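Local atomic coordinates of beta-lactamase Rm3 (Uncultured bacterium, PDB entry 5IQK), a protein that probably hydrolyses beta-lactam antibiotics as a zinc-dependent subclass B3 metallo-beta-lactamase, an activity associated with antibiotic resistance. Residues 263-266 with 267-270. Sequence-based numbering, arbitrary orientation.
Sequences SRLD and QEKQ
The backbones of R264 and E268 meet in an i to i+4 helical bond, E268 N to R264 O at 2.9 Å, and the same spacing links Q267 N to S263 O (3.0 Å). The helical bonds lengthen and weaken at the last residues: K269 N is shared between L265 O (3.1 Å) and, weakly, D266 O, and Q270 N to D266 O is weak at 3.3 Å. One turn apart, R264 and E268 also form an intrahelical i, i+4 salt bridge. NE of R264 reaches OE2 of E268 at 2.7 Å with an N-H...O angle of 154°, whereas NH2 of R264 adds a weak, more bent bond to that oxygen. Because NE and NH2 converge on OE2 while OE1 takes no part, this is not the paired bidentate form; the 58° between the two planar groups is further evidence. OE2 accepts NE through its anti lone pair and lies at the guanidinium edge. A bend at chi2 (62°) turns the arginine chain along the helix towards E268. The pair sits on the last turn of helix 249-269 and ties it to the loop running through residues 185-192: OE2 also accepts the F191 backbone N-H, OE1 bonds S192 OG, and R264 NH2 bonds S185 OG. Beside it, CD2 of L265 comes within 4.1 Å of E268 OE1, while the L265 side chain also packs against L201 and R205 of helix 200-212.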
ATOM      1  N   SER A 263       1.678  21.172   9.255  1.00 23.56           N
ATOM      2  CA  SER A 263       1.140  22.193   8.362  1.00 30.10           C
ATOM      3  C   SER A 263      -0.369  22.114   8.283  1.00 28.31           C
ATOM      4  O   SER A 263      -1.053  23.137   8.260  1.00 26.49           O
ATOM      5  CB  SER A 263       1.721  22.053   6.955  1.00 31.84           C
ATOM      6  OG  SER A 263       3.089  22.387   6.943  1.00 39.42           O
ATOM      7  N   ARG A 264      -0.875  20.889   8.203  1.00 25.71           N
ATOM      8  CA  ARG A 264      -2.306  20.651   8.084  1.00 26.37           C
ATOM      9  C   ARG A 264      -3.042  21.154   9.323  1.00 26.65           C
ATOM     10  O   ARG A 264      -4.042  21.872   9.209  1.00 27.60           O
ATOM     11  CB  ARG A 264      -2.569  19.154   7.859  1.00 23.45           C
ATOM     12  CG  ARG A 264      -4.032  18.739   7.955  1.00 22.71           C
ATOM     13  CD  ARG A 264      -4.887  19.424   6.912  1.00 25.68           C
ATOM     14  NE  ARG A 264      -6.290  19.062   7.066  1.00 20.34           N
ATOM     15  CZ  ARG A 264      -7.020  18.452   6.144  1.00 20.09           C
ATOM     16  NH1 ARG A 264      -6.483  18.148   4.966  1.00 20.52           N
ATOM     17  NH2 ARG A 264      -8.293  18.162   6.400  1.00 19.76           N
ATOM     18  N   LEU A 265      -2.532  20.797  10.500  1.00 23.19           N
ATOM     19  CA  LEU A 265      -3.118  21.257  11.764  1.00 27.66           C
ATOM     20  C   LEU A 265      -3.071  22.768  11.900  1.00 29.29           C
ATOM     21  O   LEU A 265      -3.985  23.372  12.456  1.00 30.01           O
ATOM     22  CB  LEU A 265      -2.410  20.602  12.951  1.00 28.85           C
ATOM     23  CG  LEU A 265      -2.652  19.092  12.999  1.00 32.60           C
ATOM     24  CD1 LEU A 265      -1.956  18.444  14.198  1.00 27.86           C
ATOM     25  CD2 LEU A 265      -4.150  18.808  13.008  1.00 29.96           C
ATOM     26  N   ASP A 266      -2.007  23.386  11.402  1.00 28.16           N
ATOM     27  CA  ASP A 266      -1.937  24.838  11.428  1.00 30.59           C
ATOM     28  C   ASP A 266      -3.036  25.429  10.540  1.00 35.40           C
ATOM     29  O   ASP A 266      -3.684  26.399  10.920  1.00 36.88           O
ATOM     30  CB  ASP A 266      -0.555  25.333  10.997  1.00 32.53           C
ATOM     31  CG  ASP A 266      -0.471  26.841  10.956  1.00 44.59           C
ATOM     32  OD1 ASP A 266      -0.509  27.474  12.036  1.00 48.25           O
ATOM     33  OD2 ASP A 266      -0.374  27.395   9.841  1.00 47.22           O
ATOM     34  N   GLN A 267      -3.272  24.824   9.380  1.00 31.19           N
ATOM     35  CA  GLN A 267      -4.336  25.288   8.484  1.00 32.26           C
ATOM     36  C   GLN A 267      -5.720  25.093   9.102  1.00 33.84           C
ATOM     37  O   GLN A 267      -6.586  25.950   8.954  1.00 38.54           O
ATOM     38  CB  GLN A 267      -4.248  24.567   7.132  1.00 36.69           C
ATOM     39  CG  GLN A 267      -3.018  24.950   6.307  1.00 37.40           C
ATOM     40  CD  GLN A 267      -2.743  23.990   5.153  1.00 42.06           C
ATOM     41  OE1 GLN A 267      -3.467  23.013   4.955  1.00 47.10           O
ATOM     42  NE2 GLN A 267      -1.683  24.261   4.395  1.00 37.39           N
ATOM     43  N   GLU A 268      -5.931  23.986   9.811  1.00 25.20           N
ATOM     44  CA  GLU A 268      -7.239  23.722  10.405  1.00 29.52           C
ATOM     45  C   GLU A 268      -7.552  24.694  11.544  1.00 34.72           C
ATOM     46  O   GLU A 268      -8.720  25.005  11.805  1.00 32.94           O
ATOM     47  CB  GLU A 268      -7.314  22.286  10.929  1.00 28.40           C
ATOM     48  CG  GLU A 268      -7.190  21.223   9.836  1.00 28.54           C
ATOM     49  CD  GLU A 268      -7.590  19.829  10.296  1.00 24.43           C
ATOM     50  OE1 GLU A 268      -7.904  19.643  11.490  1.00 24.13           O
ATOM     51  OE2 GLU A 268      -7.592  18.907   9.450  1.00 24.39           O
ATOM     52  N   LYS A 269      -6.515  25.166  12.230  1.00 36.61           N
ATOM     53  CA  LYS A 269      -6.733  25.985  13.424  1.00 39.48           C
ATOM     54  C   LYS A 269      -6.875  27.480  13.138  1.00 43.16           C
ATOM     55  O   LYS A 269      -7.385  28.220  13.981  1.00 45.20           O
ATOM     56  CB  LYS A 269      -5.601  25.770  14.436  1.00 40.64           C
ATOM     57  CG  LYS A 269      -5.547  24.369  15.049  1.00 41.82           C
ATOM     58  CD  LYS A 269      -6.830  24.010  15.791  1.00 44.39           C
ATOM     59  CE  LYS A 269      -6.793  22.570  16.294  1.00 41.02           C
ATOM     60  NZ  LYS A 269      -8.044  22.176  17.003  1.00 41.91           N
ATOM     61  N   GLN A 270      -6.445  27.931  11.961  1.00 42.70           N
ATOM     62  CA  GLN A 270      -6.508  29.361  11.647  1.00 47.95           C
ATOM     63  C   GLN A 270      -7.386  29.664  10.434  1.00 52.14           C
ATOM     64  O   GLN A 270      -7.325  28.972   9.418  1.00 54.57           O
ATOM     65  CB  GLN A 270      -5.095  29.924  11.431  1.00 52.54           C
ATOM     66  CG  GLN A 270      -4.382  29.435  10.174  1.00 49.22           C
ATOM     67  CD  GLN A 270      -2.869  29.584  10.260  1.00 50.57           C
ATOM     68  OE1 GLN A 270      -2.279  29.412  11.326  1.00 53.72           O
ATOM     69  NE2 GLN A 270      -2.237  29.902   9.135  1.00 47.72           N
TER